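PDB 6H5L: similar to hydroxylamine oxidoreductase from Kuenenia stuttgartiensis, which probably works as an oxidoreductase, carrying several c-type haems within a large reductase complex of an anammox bacterium. Local coordinates for residues A93-S98 with L124-C129; H102-P107 with Q115-V120; D51-P56 with I141-G146. All blocks are in the same frame, centred on the assembly; numbering follows the deposited sequence.

Contact 1: A93-S98 with L124-C129; sequences ADWRSS and LDEVHC. With HEC (heme c), chain D.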
loop_
_atom_site.group_PDB
_atom_site.type_symbol
_atom_site.label_atom_id
_atom_site.label_comp_id
_atom_site.label_asym_id
_atom_site.label_seq_id
_atom_site.Cartn_x
_atom_site.Cartn_y
_atom_site.Cartn_z
ATOM N N ALA A 93 18.142 11.256 23.398
ATOM C CA ALA A 93 17.639 10.680 22.155
ATOM C C ALA A 93 18.092 9.233 21.994
ATOM O O ALA A 93 17.307 8.374 21.576
ATOM C CB ALA A 93 18.089 11.523 20.964
ATOM N N ASP A 94 19.354 8.944 22.317
ATOM C CA ASP A 94 19.810 7.557 22.315
ATOM C C ASP A 94 19.027 6.729 23.325
ATOM O O ASP A 94 18.536 5.640 23.007
ATOM C CB ASP A 94 21.308 7.487 22.616
ATOM C CG ASP A 94 22.160 7.933 21.449
ATOM O OD1 ASP A 94 21.600 8.488 20.480
ATOM O OD2 ASP A 94 23.391 7.721 21.501
ATOM N N TRP A 95 18.900 7.235 24.554
ATOM C CA TRP A 95 18.282 6.458 25.624
ATOM C C TRP A 95 16.803 6.213 25.353
ATOM O O TRP A 95 16.301 5.108 25.588
ATOM C CB TRP A 95 18.483 7.164 26.965
ATOM C CG TRP A 95 17.697 6.555 28.088
ATOM C CD1 TRP A 95 17.976 5.397 28.754
ATOM C CD2 TRP A 95 16.503 7.081 28.682
ATOM N NE1 TRP A 95 17.028 5.166 29.720
ATOM C CE2 TRP A 95 16.113 6.185 29.698
ATOM C CE3 TRP A 95 15.726 8.220 28.452
ATOM C CZ2 TRP A 95 14.979 6.393 30.481
ATOM C CZ3 TRP A 95 14.602 8.426 29.230
ATOM C CH2 TRP A 95 14.239 7.516 30.233
ATOM N N ARG A 96 16.091 7.226 24.850
ATOM C CA ARG A 96 14.681 7.050 24.518
ATOM C C ARG A 96 14.475 6.014 23.422
ATOM O O ARG A 96 13.408 5.395 23.355
ATOM C CB ARG A 96 14.073 8.390 24.088
ATOM C CG ARG A 96 13.988 9.428 25.189
ATOM C CD ARG A 96 12.970 10.501 24.842
ATOM N NE ARG A 96 11.894 10.574 25.825
ATOM C CZ ARG A 96 11.860 11.444 26.828
ATOM N NH1 ARG A 96 12.843 12.320 26.981
ATOM N NH2 ARG A 96 10.843 11.440 27.676
ATOM N N SER A 97 15.476 5.805 22.572
ATOM C CA SER A 97 15.385 4.865 21.465
ATOM C C SER A 97 15.915 3.477 21.814
ATOM O O SER A 97 15.819 2.565 20.985
ATOM C CB SER A 97 16.138 5.419 20.251
ATOM O OG SER A 97 15.947 4.617 19.098
ATOM N N SER A 98 16.468 3.292 23.008
ATOM C CA SER A 98 17.099 2.036 23.378
ATOM C C SER A 98 16.088 1.066 23.981
ATOM O O SER A 98 14.965 1.428 24.338
ATOM C CB SER A 98 18.236 2.283 24.367
ATOM O OG SER A 98 17.735 2.784 25.594
ATOM N N LEU A 124 10.684 -3.899 36.080
ATOM C CA LEU A 124 11.459 -3.037 35.189
ATOM C C LEU A 124 10.591 -2.641 33.997
ATOM O O LEU A 124 10.637 -3.277 32.941
ATOM C CB LEU A 124 12.739 -3.740 34.738
ATOM C CG LEU A 124 13.704 -4.128 35.858
ATOM C CD1 LEU A 124 14.882 -4.913 35.306
ATOM C CD2 LEU A 124 14.184 -2.892 36.606
ATOM N N ASP A 125 9.806 -1.578 34.168
ATOM C CA ASP A 125 9.096 -0.987 33.042
ATOM C C ASP A 125 10.007 -0.116 32.190
ATOM O O ASP A 125 9.699 0.121 31.017
ATOM C CB ASP A 125 7.904 -0.166 33.538
ATOM C CG ASP A 125 6.808 -1.029 34.128
ATOM O OD1 ASP A 125 6.566 -2.131 33.592
ATOM O OD2 ASP A 125 6.190 -0.608 35.129
ATOM N N GLU A 126 11.108 0.367 32.761
ATOM C CA GLU A 126 12.141 1.068 32.014
ATOM C C GLU A 126 13.422 1.038 32.833
ATOM O O GLU A 126 13.393 0.908 34.058
ATOM C CB GLU A 126 11.743 2.515 31.698
ATOM C CG GLU A 126 11.803 3.456 32.894
ATOM C CD GLU A 126 11.616 4.910 32.502
ATOM O OE1 GLU A 126 11.886 5.792 33.346
ATOM O OE2 GLU A 126 11.203 5.171 31.352
ATOM N N VAL A 127 14.548 1.153 32.137
ATOM C CA VAL A 127 15.856 1.293 32.768
ATOM C C VAL A 127 16.277 2.747 32.618
ATOM O O VAL A 127 16.484 3.230 31.498
ATOM C CB VAL A 127 16.890 0.340 32.152
ATOM C CG1 VAL A 127 18.236 0.484 32.848
ATOM C CG2 VAL A 127 16.393 -1.095 32.216
ATOM N N HIS A 128 16.402 3.440 33.742
ATOM C CA HIS A 128 16.541 4.886 33.771
ATOM C C HIS A 128 17.988 5.288 34.031
ATOM O O HIS A 128 18.813 4.481 34.467
ATOM C CB HIS A 128 15.630 5.478 34.850
ATOM C CG HIS A 128 15.391 6.947 34.705
ATOM N ND1 HIS A 128 16.234 7.895 35.244
ATOM C CD2 HIS A 128 14.402 7.631 34.086
ATOM C CE1 HIS A 128 15.777 9.099 34.957
ATOM N NE2 HIS A 128 14.663 8.967 34.259
ATOM N N CYS A 129 18.286 6.561 33.746
ATOM C CA CYS A 129 19.583 7.129 34.104
ATOM C C CYS A 129 19.878 6.927 35.582
ATOM O O CYS A 129 21.033 6.731 35.975
ATOM C CB CYS A 129 19.619 8.620 33.765
ATOM S SG CYS A 129 18.368 9.170 32.580
HETATM FE FE HEC D . 24.827 7.314 30.862
HETATM C CHA HEC D . 28.193 7.842 30.647
HETATM C CHB HEC D . 24.320 10.744 30.782
HETATM C CHC HEC D . 21.471 6.860 31.318
HETATM C CHD HEC D . 25.298 3.894 31.080
HETATM N NA HEC D . 26.024 8.980 30.715
HETATM C C1A HEC D . 27.403 8.967 30.685
HETATM C C2A HEC D . 27.884 10.334 30.683
HETATM C C3A HEC D . 26.806 11.138 30.730
HETATM C C4A HEC D . 25.623 10.301 30.745
HETATM C CMA HEC D . 26.753 12.683 30.755
HETATM C CAA HEC D . 29.391 10.708 30.667
HETATM C CBA HEC D . 29.779 11.722 29.591
HETATM C CGA HEC D . 29.391 11.251 28.216
HETATM O O1A HEC D . 29.768 10.114 27.834
HETATM O O2A HEC D . 28.716 12.026 27.492
HETATM N NB HEC D . 23.210 8.570 31.052
HETATM C C1B HEC D . 23.208 9.945 30.923
HETATM C C2B HEC D . 21.832 10.397 30.949
HETATM C C3B HEC D . 21.046 9.327 31.108
HETATM C C4B HEC D . 21.899 8.158 31.166
HETATM C CMB HEC D . 21.385 11.870 30.845
HETATM C CAB HEC D . 19.503 9.301 31.193
HETATM C CBB HEC D . 18.877 9.635 29.819
HETATM N NC HEC D . 23.621 5.681 31.143
HETATM C C1C HEC D . 22.253 5.728 31.323
HETATM C C2C HEC D . 21.754 4.370 31.371
HETATM C C3C HEC D . 22.816 3.556 31.446
HETATM C C4C HEC D . 24.007 4.357 31.214
HETATM C CMC HEC D . 20.299 4.006 31.746
HETATM C CAC HEC D . 22.783 2.016 31.611
HETATM C CBC HEC D . 22.085 1.321 30.425
HETATM N ND HEC D . 26.483 6.063 30.921
HETATM C C1D HEC D . 26.423 4.669 30.879
HETATM C C2D HEC D . 27.747 4.161 30.591
HETATM C C3D HEC D . 28.637 5.398 30.454
HETATM C C4D HEC D . 27.774 6.530 30.679
HETATM C CMD HEC D . 28.193 2.693 30.443
HETATM C CAD HEC D . 30.149 5.425 30.156
HETATM C CBD HEC D . 30.881 5.046 31.436
HETATM C CGD HEC D . 32.352 5.306 31.271
HETATM O O1D HEC D . 32.790 5.591 30.126
HETATM O O2D HEC D . 33.079 5.228 32.293
#

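Contact 2: H102-P107 with Q115-V120; sequences HPKSTP and QIEKNV. With HEC (heme c), chain E.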
loop_
_atom_site.group_PDB
_atom_site.type_symbol
_atom_site.label_atom_id
_atom_site.label_comp_id
_atom_site.label_asym_id
_atom_site.label_seq_id
_atom_site.Cartn_x
_atom_site.Cartn_y
_atom_site.Cartn_z
ATOM N N HIS A 102 12.357 1.084 26.369
ATOM C CA HIS A 102 11.230 0.262 25.935
ATOM C C HIS A 102 11.613 -1.211 26.048
ATOM O O HIS A 102 11.841 -1.887 25.037
ATOM C CB HIS A 102 10.816 0.614 24.506
ATOM C CG HIS A 102 10.543 2.074 24.298
ATOM N ND1 HIS A 102 9.462 2.717 24.862
ATOM C CD2 HIS A 102 11.209 3.014 23.586
ATOM C CE1 HIS A 102 9.474 3.990 24.509
ATOM N NE2 HIS A 102 10.525 4.197 23.735
ATOM N N PRO A 103 11.684 -1.744 27.270
ATOM C CA PRO A 103 12.135 -3.128 27.469
ATOM C C PRO A 103 11.056 -4.182 27.288
ATOM O O PRO A 103 11.374 -5.376 27.334
ATOM C CB PRO A 103 12.629 -3.102 28.924
ATOM C CG PRO A 103 11.715 -2.123 29.583
ATOM C CD PRO A 103 11.367 -1.079 28.548
ATOM N N LYS A 104 9.805 -3.788 27.085
ATOM C CA LYS A 104 8.703 -4.719 26.891
ATOM C C LYS A 104 7.951 -4.381 25.611
ATOM O O LYS A 104 6.724 -4.497 25.535
ATOM C CB LYS A 104 7.766 -4.714 28.097
ATOM C CG LYS A 104 8.456 -5.095 29.398
ATOM C CD LYS A 104 7.571 -4.854 30.608
ATOM C CE LYS A 104 8.290 -5.250 31.889
ATOM N NZ LYS A 104 7.505 -4.921 33.109
ATOM N N SER A 105 8.688 -3.949 24.586
ATOM C CA SER A 105 8.105 -3.517 23.322
ATOM C C SER A 105 8.083 -4.610 22.259
ATOM O O SER A 105 7.391 -4.452 21.247
ATOM C CB SER A 105 8.863 -2.296 22.783
ATOM O OG SER A 105 10.237 -2.588 22.606
ATOM N N THR A 106 8.815 -5.698 22.452
ATOM C CA THR A 106 8.817 -6.830 21.538
ATOM C C THR A 106 8.757 -8.105 22.362
ATOM O O THR A 106 9.113 -8.099 23.545
ATOM C CB THR A 106 10.063 -6.855 20.639
ATOM O OG1 THR A 106 11.232 -7.070 21.440
ATOM C CG2 THR A 106 10.208 -5.551 19.866
ATOM N N PRO A 107 8.289 -9.211 21.772
ATOM C CA PRO A 107 8.313 -10.488 22.509
ATOM C C PRO A 107 9.698 -10.871 23.003
ATOM O O PRO A 107 9.834 -11.379 24.122
ATOM C CB PRO A 107 7.773 -11.489 21.478
ATOM C CG PRO A 107 6.914 -10.671 20.582
ATOM C CD PRO A 107 7.587 -9.331 20.482
ATOM N N GLN A 115 12.862 -12.459 32.829
ATOM C CA GLN A 115 13.856 -13.213 33.588
ATOM C C GLN A 115 14.709 -12.290 34.450
ATOM O O GLN A 115 15.082 -12.649 35.574
ATOM C CB GLN A 115 14.736 -14.022 32.638
ATOM C CG GLN A 115 13.992 -15.111 31.883
ATOM C CD GLN A 115 14.735 -15.567 30.643
ATOM O OE1 GLN A 115 14.666 -16.733 30.257
ATOM N NE2 GLN A 115 15.443 -14.642 30.005
ATOM N N ILE A 116 15.026 -11.099 33.941
ATOM C CA ILE A 116 15.805 -10.138 34.717
ATOM C C ILE A 116 15.007 -9.653 35.920
ATOM O O ILE A 116 15.555 -9.477 37.014
ATOM C CB ILE A 116 16.255 -8.970 33.821
ATOM C CG1 ILE A 116 17.177 -9.472 32.708
ATOM C CG2 ILE A 116 16.959 -7.899 34.642
ATOM C CD1 ILE A 116 17.515 -8.420 31.669
ATOM N N GLU A 117 13.700 -9.432 35.740
ATOM C CA GLU A 117 12.855 -9.014 36.856
ATOM C C GLU A 117 12.873 -10.041 37.982
ATOM O O GLU A 117 12.892 -9.677 39.164
ATOM C CB GLU A 117 11.423 -8.777 36.374
ATOM C CG GLU A 117 11.234 -7.492 35.588
ATOM C CD GLU A 117 9.815 -7.328 35.079
ATOM O OE1 GLU A 117 9.162 -8.353 34.795
ATOM O OE2 GLU A 117 9.352 -6.173 34.967
ATOM N N LYS A 118 12.863 -11.329 37.635
ATOM C CA LYS A 118 12.937 -12.371 38.654
ATOM C C LYS A 118 14.289 -12.369 39.355
ATOM O O LYS A 118 14.363 -12.572 40.572
ATOM C CB LYS A 118 12.663 -13.738 38.027
ATOM C CG LYS A 118 11.192 -14.055 37.817
ATOM C CD LYS A 118 10.628 -14.848 38.986
ATOM C CE LYS A 118 9.169 -15.209 38.762
ATOM N NZ LYS A 118 8.646 -16.086 39.845
ATOM N N ASN A 119 15.371 -12.141 38.604
ATOM C CA ASN A 119 16.705 -12.207 39.192
ATOM C C ASN A 119 16.976 -11.037 40.130
ATOM O O ASN A 119 17.691 -11.199 41.125
ATOM C CB ASN A 119 17.765 -12.259 38.091
ATOM C CG ASN A 119 17.701 -13.535 37.274
ATOM O OD1 ASN A 119 17.125 -14.534 37.705
ATOM N ND2 ASN A 119 18.301 -13.510 36.090
ATOM N N VAL A 120 16.418 -9.858 39.839
ATOM C CA VAL A 120 16.669 -8.670 40.647
ATOM C C VAL A 120 15.535 -8.371 41.617
ATOM O O VAL A 120 15.625 -7.399 42.380
ATOM C CB VAL A 120 16.946 -7.443 39.754
ATOM C CG1 VAL A 120 18.056 -7.751 38.757
ATOM C CG2 VAL A 120 15.678 -6.998 39.036
HETATM FE FE HEC E . 20.810 -3.523 30.002
HETATM C CHA HEC E . 18.717 -4.257 27.411
HETATM C CHB HEC E . 23.500 -3.627 27.864
HETATM C CHC HEC E . 22.874 -2.413 32.519
HETATM C CHD HEC E . 18.357 -4.166 32.302
HETATM N NA HEC E . 21.060 -3.856 27.995
HETATM C C1A HEC E . 20.060 -4.189 27.102
HETATM C C2A HEC E . 20.681 -4.457 25.815
HETATM C C3A HEC E . 21.999 -4.278 25.952
HETATM C C4A HEC E . 22.265 -3.901 27.322
HETATM C CMA HEC E . 23.063 -4.450 24.845
HETATM C CAA HEC E . 19.971 -4.859 24.503
HETATM C CBA HEC E . 19.011 -3.750 24.075
HETATM C CGA HEC E . 18.741 -3.834 22.596
HETATM O O1A HEC E . 19.418 -4.640 21.907
HETATM O O2A HEC E . 17.854 -3.092 22.102
HETATM N NB HEC E . 22.839 -3.181 30.186
HETATM C C1B HEC E . 23.718 -3.112 29.123
HETATM C C2B HEC E . 24.900 -2.400 29.561
HETATM C C3B HEC E . 24.732 -2.075 30.849
HETATM C C4B HEC E . 23.430 -2.552 31.266
HETATM C CMB HEC E . 26.133 -2.120 28.677
HETATM C CAB HEC E . 25.719 -1.310 31.756
HETATM C CBB HEC E . 25.831 0.163 31.312
HETATM N NC HEC E . 20.666 -3.366 32.034
HETATM C C1C HEC E . 21.602 -2.803 32.882
HETATM C C2C HEC E . 20.950 -2.516 34.149
HETATM C C3C HEC E . 19.784 -3.180 34.138
HETATM C C4C HEC E . 19.527 -3.609 32.774
HETATM C CMC HEC E . 21.728 -2.125 35.429
HETATM C CAC HEC E . 18.760 -3.283 35.295
HETATM C CBC HEC E . 17.990 -1.955 35.458
HETATM N ND HEC E . 18.829 -4.099 29.875
HETATM C C1D HEC E . 18.016 -4.351 30.978
HETATM C C2D HEC E . 16.744 -4.847 30.505
HETATM C C3D HEC E . 16.854 -4.877 28.975
HETATM C C4D HEC E . 18.184 -4.395 28.676
HETATM C CMD HEC E . 15.531 -5.259 31.364
HETATM C CAD HEC E . 15.772 -5.328 27.969
HETATM C CBD HEC E . 15.779 -6.849 27.845
HETATM C CGD HEC E . 17.106 -7.325 27.311
HETATM O O1D HEC E . 17.940 -7.811 28.116
HETATM O O2D HEC E . 17.328 -7.215 26.078
#

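Contact 3: D51-P56 with I141-G146; sequences DMYWQP and IRMPTG. With HEC (heme c), chain D.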
loop_
_atom_site.group_PDB
_atom_site.type_symbol
_atom_site.label_atom_id
_atom_site.label_comp_id
_atom_site.label_asym_id
_atom_site.label_seq_id
_atom_site.Cartn_x
_atom_site.Cartn_y
_atom_site.Cartn_z
ATOM N N ASP A 51 41.135 8.883 32.282
ATOM C CA ASP A 51 41.042 7.622 33.006
ATOM C C ASP A 51 39.885 7.615 33.997
ATOM O O ASP A 51 39.480 6.536 34.446
ATOM C CB ASP A 51 42.359 7.327 33.721
ATOM C CG ASP A 51 43.490 7.032 32.753
ATOM O OD1 ASP A 51 43.218 6.915 31.538
ATOM O OD2 ASP A 51 44.649 6.916 33.199
ATOM N N MET A 52 39.357 8.790 34.356
ATOM C CA MET A 52 38.085 8.844 35.068
ATOM C C MET A 52 37.017 8.053 34.329
ATOM O O MET A 52 36.214 7.341 34.948
ATOM C CB MET A 52 37.622 10.293 35.234
ATOM C CG MET A 52 38.426 11.148 36.189
ATOM S SD MET A 52 37.635 12.762 36.351
ATOM C CE MET A 52 38.711 13.567 37.529
ATOM N N TYR A 53 36.994 8.170 33.001
ATOM C CA TYR A 53 35.999 7.505 32.174
ATOM C C TYR A 53 36.470 6.168 31.621
ATOM O O TYR A 53 35.649 5.264 31.454
ATOM C CB TYR A 53 35.588 8.421 31.013
ATOM C CG TYR A 53 35.026 9.757 31.458
ATOM C CD1 TYR A 53 33.681 9.893 31.788
ATOM C CD2 TYR A 53 35.837 10.882 31.547
ATOM C CE1 TYR A 53 33.164 11.111 32.197
ATOM C CE2 TYR A 53 35.328 12.103 31.953
ATOM C CZ TYR A 53 33.992 12.213 32.277
ATOM O OH TYR A 53 33.487 13.428 32.681
ATOM N N TRP A 54 37.767 6.008 31.342
ATOM C CA TRP A 54 38.232 4.741 30.788
ATOM C C TRP A 54 38.271 3.651 31.856
ATOM O O TRP A 54 37.953 2.490 31.577
ATOM C CB TRP A 54 39.608 4.903 30.139
ATOM C CG TRP A 54 39.752 5.999 29.096
ATOM C CD1 TRP A 54 40.877 6.732 28.853
ATOM C CD2 TRP A 54 38.761 6.469 28.162
ATOM N NE1 TRP A 54 40.653 7.624 27.835
ATOM C CE2 TRP A 54 39.364 7.487 27.396
ATOM C CE3 TRP A 54 37.428 6.132 27.901
ATOM C CZ2 TRP A 54 38.681 8.172 26.391
ATOM C CZ3 TRP A 54 36.751 6.813 26.903
ATOM C CH2 TRP A 54 37.381 7.820 26.160
ATOM N N GLN A 55 38.663 4.005 33.079
ATOM C CA GLN A 55 38.792 3.048 34.181
ATOM C C GLN A 55 38.159 3.668 35.418
ATOM O O GLN A 55 38.853 4.187 36.302
ATOM C CB GLN A 55 40.259 2.685 34.425
ATOM C CG GLN A 55 40.475 1.546 35.401
ATOM C CD GLN A 55 40.399 0.182 34.742
ATOM O OE1 GLN A 55 40.022 0.058 33.576
ATOM N NE2 GLN A 55 40.770 -0.851 35.487
ATOM N N PRO A 56 36.824 3.637 35.510
ATOM C CA PRO A 56 36.148 4.408 36.571
ATOM C C PRO A 56 36.453 3.933 37.982
ATOM O O PRO A 56 36.674 4.770 38.866
ATOM C CB PRO A 56 34.660 4.236 36.227
ATOM C CG PRO A 56 34.641 3.866 34.779
ATOM C CD PRO A 56 35.867 3.040 34.566
ATOM N N ILE A 141 26.793 10.895 41.648
ATOM C CA ILE A 141 26.722 10.337 40.302
ATOM C C ILE A 141 27.901 9.394 40.090
ATOM O O ILE A 141 29.002 9.610 40.612
ATOM C CB ILE A 141 26.680 11.463 39.245
ATOM C CG1 ILE A 141 25.319 11.492 38.544
ATOM C CG2 ILE A 141 27.795 11.312 38.214
ATOM C CD1 ILE A 141 24.151 11.749 39.468
ATOM N N ARG A 142 27.661 8.329 39.325
ATOM C CA ARG A 142 28.618 7.249 39.131
ATOM C C ARG A 142 28.739 6.918 37.652
ATOM O O ARG A 142 27.748 6.956 36.914
ATOM C CB ARG A 142 28.192 5.991 39.903
ATOM C CG ARG A 142 29.180 4.841 39.825
ATOM C CD ARG A 142 28.477 3.492 39.744
ATOM N NE ARG A 142 27.413 3.354 40.734
ATOM C CZ ARG A 142 26.136 3.131 40.436
ATOM N NH1 ARG A 142 25.760 3.006 39.171
ATOM N NH2 ARG A 142 25.234 3.020 41.401
ATOM N N MET A 143 29.966 6.604 37.221
ATOM C CA MET A 143 30.201 6.010 35.913
ATOM C C MET A 143 30.012 4.507 36.045
ATOM O O MET A 143 30.800 3.830 36.715
ATOM C CB MET A 143 31.592 6.350 35.372
ATOM C CG MET A 143 31.716 7.762 34.821
ATOM S SD MET A 143 30.610 8.101 33.438
ATOM C CE MET A 143 29.630 9.433 34.123
ATOM N N PRO A 144 28.979 3.946 35.420
ATOM C CA PRO A 144 28.679 2.521 35.615
ATOM C C PRO A 144 29.722 1.636 34.947
ATOM O O PRO A 144 29.867 1.625 33.721
ATOM C CB PRO A 144 27.294 2.362 34.974
ATOM C CG PRO A 144 27.236 3.446 33.971
ATOM C CD PRO A 144 28.016 4.602 34.519
ATOM N N THR A 145 30.439 0.877 35.770
ATOM C CA THR A 145 31.328 -0.157 35.269
ATOM C C THR A 145 30.516 -1.396 34.914
ATOM O O THR A 145 29.297 -1.437 35.078
ATOM C CB THR A 145 32.401 -0.507 36.295
ATOM O OG1 THR A 145 31.772 -1.004 37.480
ATOM C CG2 THR A 145 33.218 0.731 36.640
ATOM N N GLY A 146 31.208 -2.425 34.422
ATOM C CA GLY A 146 30.568 -3.686 34.112
ATOM C C GLY A 146 29.937 -4.347 35.318
ATOM O O GLY A 146 29.030 -5.176 35.167
HETATM FE FE HEC D . 24.827 7.314 30.862
HETATM C CHA HEC D . 28.193 7.842 30.647
HETATM C CHB HEC D . 24.320 10.744 30.782
HETATM C CHC HEC D . 21.471 6.860 31.318
HETATM C CHD HEC D . 25.298 3.894 31.080
HETATM N NA HEC D . 26.024 8.980 30.715
HETATM C C1A HEC D . 27.403 8.967 30.685
HETATM C C2A HEC D . 27.884 10.334 30.683
HETATM C C3A HEC D . 26.806 11.138 30.730
HETATM C C4A HEC D . 25.623 10.301 30.745
HETATM C CMA HEC D . 26.753 12.683 30.755
HETATM C CAA HEC D . 29.391 10.708 30.667
HETATM C CBA HEC D . 29.779 11.722 29.591
HETATM C CGA HEC D . 29.391 11.251 28.216
HETATM O O1A HEC D . 29.768 10.114 27.834
HETATM O O2A HEC D . 28.716 12.026 27.492
HETATM N NB HEC D . 23.210 8.570 31.052
HETATM C C1B HEC D . 23.208 9.945 30.923
HETATM C C2B HEC D . 21.832 10.397 30.949
HETATM C C3B HEC D . 21.046 9.327 31.108
HETATM C C4B HEC D . 21.899 8.158 31.166
HETATM C CMB HEC D . 21.385 11.870 30.845
HETATM C CAB HEC D . 19.503 9.301 31.193
HETATM C CBB HEC D . 18.877 9.635 29.819
HETATM N NC HEC D . 23.621 5.681 31.143
HETATM C C1C HEC D . 22.253 5.728 31.323
HETATM C C2C HEC D . 21.754 4.370 31.371
HETATM C C3C HEC D . 22.816 3.556 31.446
HETATM C C4C HEC D . 24.007 4.357 31.214
HETATM C CMC HEC D . 20.299 4.006 31.746
HETATM C CAC HEC D . 22.783 2.016 31.611
HETATM C CBC HEC D . 22.085 1.321 30.425
HETATM N ND HEC D . 26.483 6.063 30.921
HETATM C C1D HEC D . 26.423 4.669 30.879
HETATM C C2D HEC D . 27.747 4.161 30.591
HETATM C C3D HEC D . 28.637 5.398 30.454
HETATM C C4D HEC D . 27.774 6.530 30.679
HETATM C CMD HEC D . 28.193 2.693 30.443
HETATM C CAD HEC D . 30.149 5.425 30.156
HETATM C CBD HEC D . 30.881 5.046 31.436
HETATM C CGD HEC D . 32.352 5.306 31.271
HETATM O O1D HEC D . 32.790 5.591 30.126
HETATM O O2D HEC D . 33.079 5.228 32.293
#

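Contact 1: A93-S98 with L124-C129
At the CxxCH haem-binding motif that begins with Cys129, the indole of Trp95 packs against the residues leading into the motif and against the haem c it holds. Cys129 SG is bonded covalently to haem CAB (1.8 Å), the thioether that marks c-type cytochromes. The same sulfur stands above the six-membered ring of Trp95, 4.7 Å from its centroid, a distant sulfur-aromatic contact. Haem CBB covers that same indole face nearer the rim, 3.7 Å from Trp95 CD2.

With CG anti to the backbone N (chi1 171°), the indole swings from helix 89-97 across to the loop. There Trp95 NE1 donates to Val127 O at 2.7 Å. The bond is nearly straight (162°) and lies in both the ring plane and the carbonyl plane, which fixes the tilt of the indole beside the porphyrin. Farther round, His128 CD2 approaches Trp95 CZ2 at 3.9 Å, the two rings set obliquely at 75°. His128 ND1 is engaged by the backbone of Phe130, capping the helix that carries the motif. Glu126 comes crosswise to the outer end of the indole, its OE2 4.0 Å from Trp95 CH2. On the backbone, Trp95 O accepts two bonds from one face of its carbonyl plane, from Ser98 N and from Ser98 OG at 2.7 Å.

Contact 2: H102-P107 with Q115-V120
Glu117 OE2 is gripped by two donors, the ammonium of Lys104 and the backbone N of Leu124. Lys104 NZ reaches it at 2.9 Å in a hydrogen-bonded salt bridge, arriving on the syn side of the carboxylate and 24° out of its plane. The two side chains run toward each other from opposite directions; Lys104, with CG anti to the carbonyl carbon (chi1 -59°) and its chain extended beyond, brings NZ to the carboxylate of an equally extended Glu117. Lys104 CE follows along at 3.4 Å from Glu117 OE2. The ammonium also forms a salt bridge with Asp125, so one ammonium is shared by two carboxylates, and its charge probably offsets only part of theirs. A glutamine in place of Glu117 would probably leave Lys104 without one of its two charged mates and weaken the tie between its loop and the helix.

Residues next to the bridge line a haem c: Ile116 CD1 lies 3.6 Å from propionate O1D, and Pro103 CB lies 4.0 Å from CAD. Within the loop, Ser105 OG turns back to bond to His102 O. The bridge thus pins the loop after helix 89-97 alongside helix 107-120, at whose N-terminus Thr106 OG1 caps Leu109 N.

Contact 3: D51-P56 with I141-G146
Helix 51-54 breaks at Gln55, and Pro56, the first residue of helix 56-59, comes closest to the loop 141-146 at Met143, their CA atoms 6.2 Å apart. The meeting is apolar and buried, and Met143 and Pro56 carry the largest shares. Met143 CB packs on Pro56 CB at 3.8 Å; beyond that the methionine chain bends at chi2 (-61°) and again at chi3, which brings the sulfur round to Tyr53. Met143 SD lies 3.9 Å from Tyr53 CD1, at the edge of the phenol ring and close to its plane, a Met-aromatic contact made from the rim and not over a face. The methyl turns to the haem c, Met143 CE 3.7 Å from haem CAA.

Pro56 has a second neighbour in Thr145, whose CG2 touches Pro56 CB at 3.8 Å as the two side chains slide past each other. The OG1 branch of Thr145 turns instead to the following helix, where it makes a weak capping bond to Glu147 N. Between the segments comes a haem propionate: its O2D lies 3.6 Å from Met143 CB, Pro56 CG also borders this oxygen, and Tyr53 O comes within 2.7 Å of haem O2D. Pro144 faces the other way, its CG over the porphyrin at 3.4 Å from C1D.

The phenol OH of Tyr53 is hydrogen-bonded to a propionate of another haem, and Phe358 of the second subunit meets the ring edge-to-face. Arg142 O accepts from ND1 of His133, the histidine of the CxxCH motif. Such a carbonyl bond is common for the axial histidine of c-type haems, and the whole arrangement is that of a pocket wall in a closely packed multihaem cytochrome.

How the contacts relate
Contacts 1 and 3 share one haem c: contact 1 supplies one of its thioether links, while contact 3 packs round a propionate, their centres about 19 Å apart. Both also touch the second subunit. Contact 2 borders a second haem and adjoins contact 1, centre to centre about 13 Å. Two polar links join them: Leu124 N to Glu117 OE2 (2.9 Å), a probable hydrogen bond, and the salt bridge from Lys104 NZ to Asp125 OD1 (3.0 Å). Val127 of contact 1 also lines the haem pocket to which Pro103 and Ile116 of contact 2 belong. Contacts 2 and 3 do not meet, their nearest atoms lying about 12 Å apart.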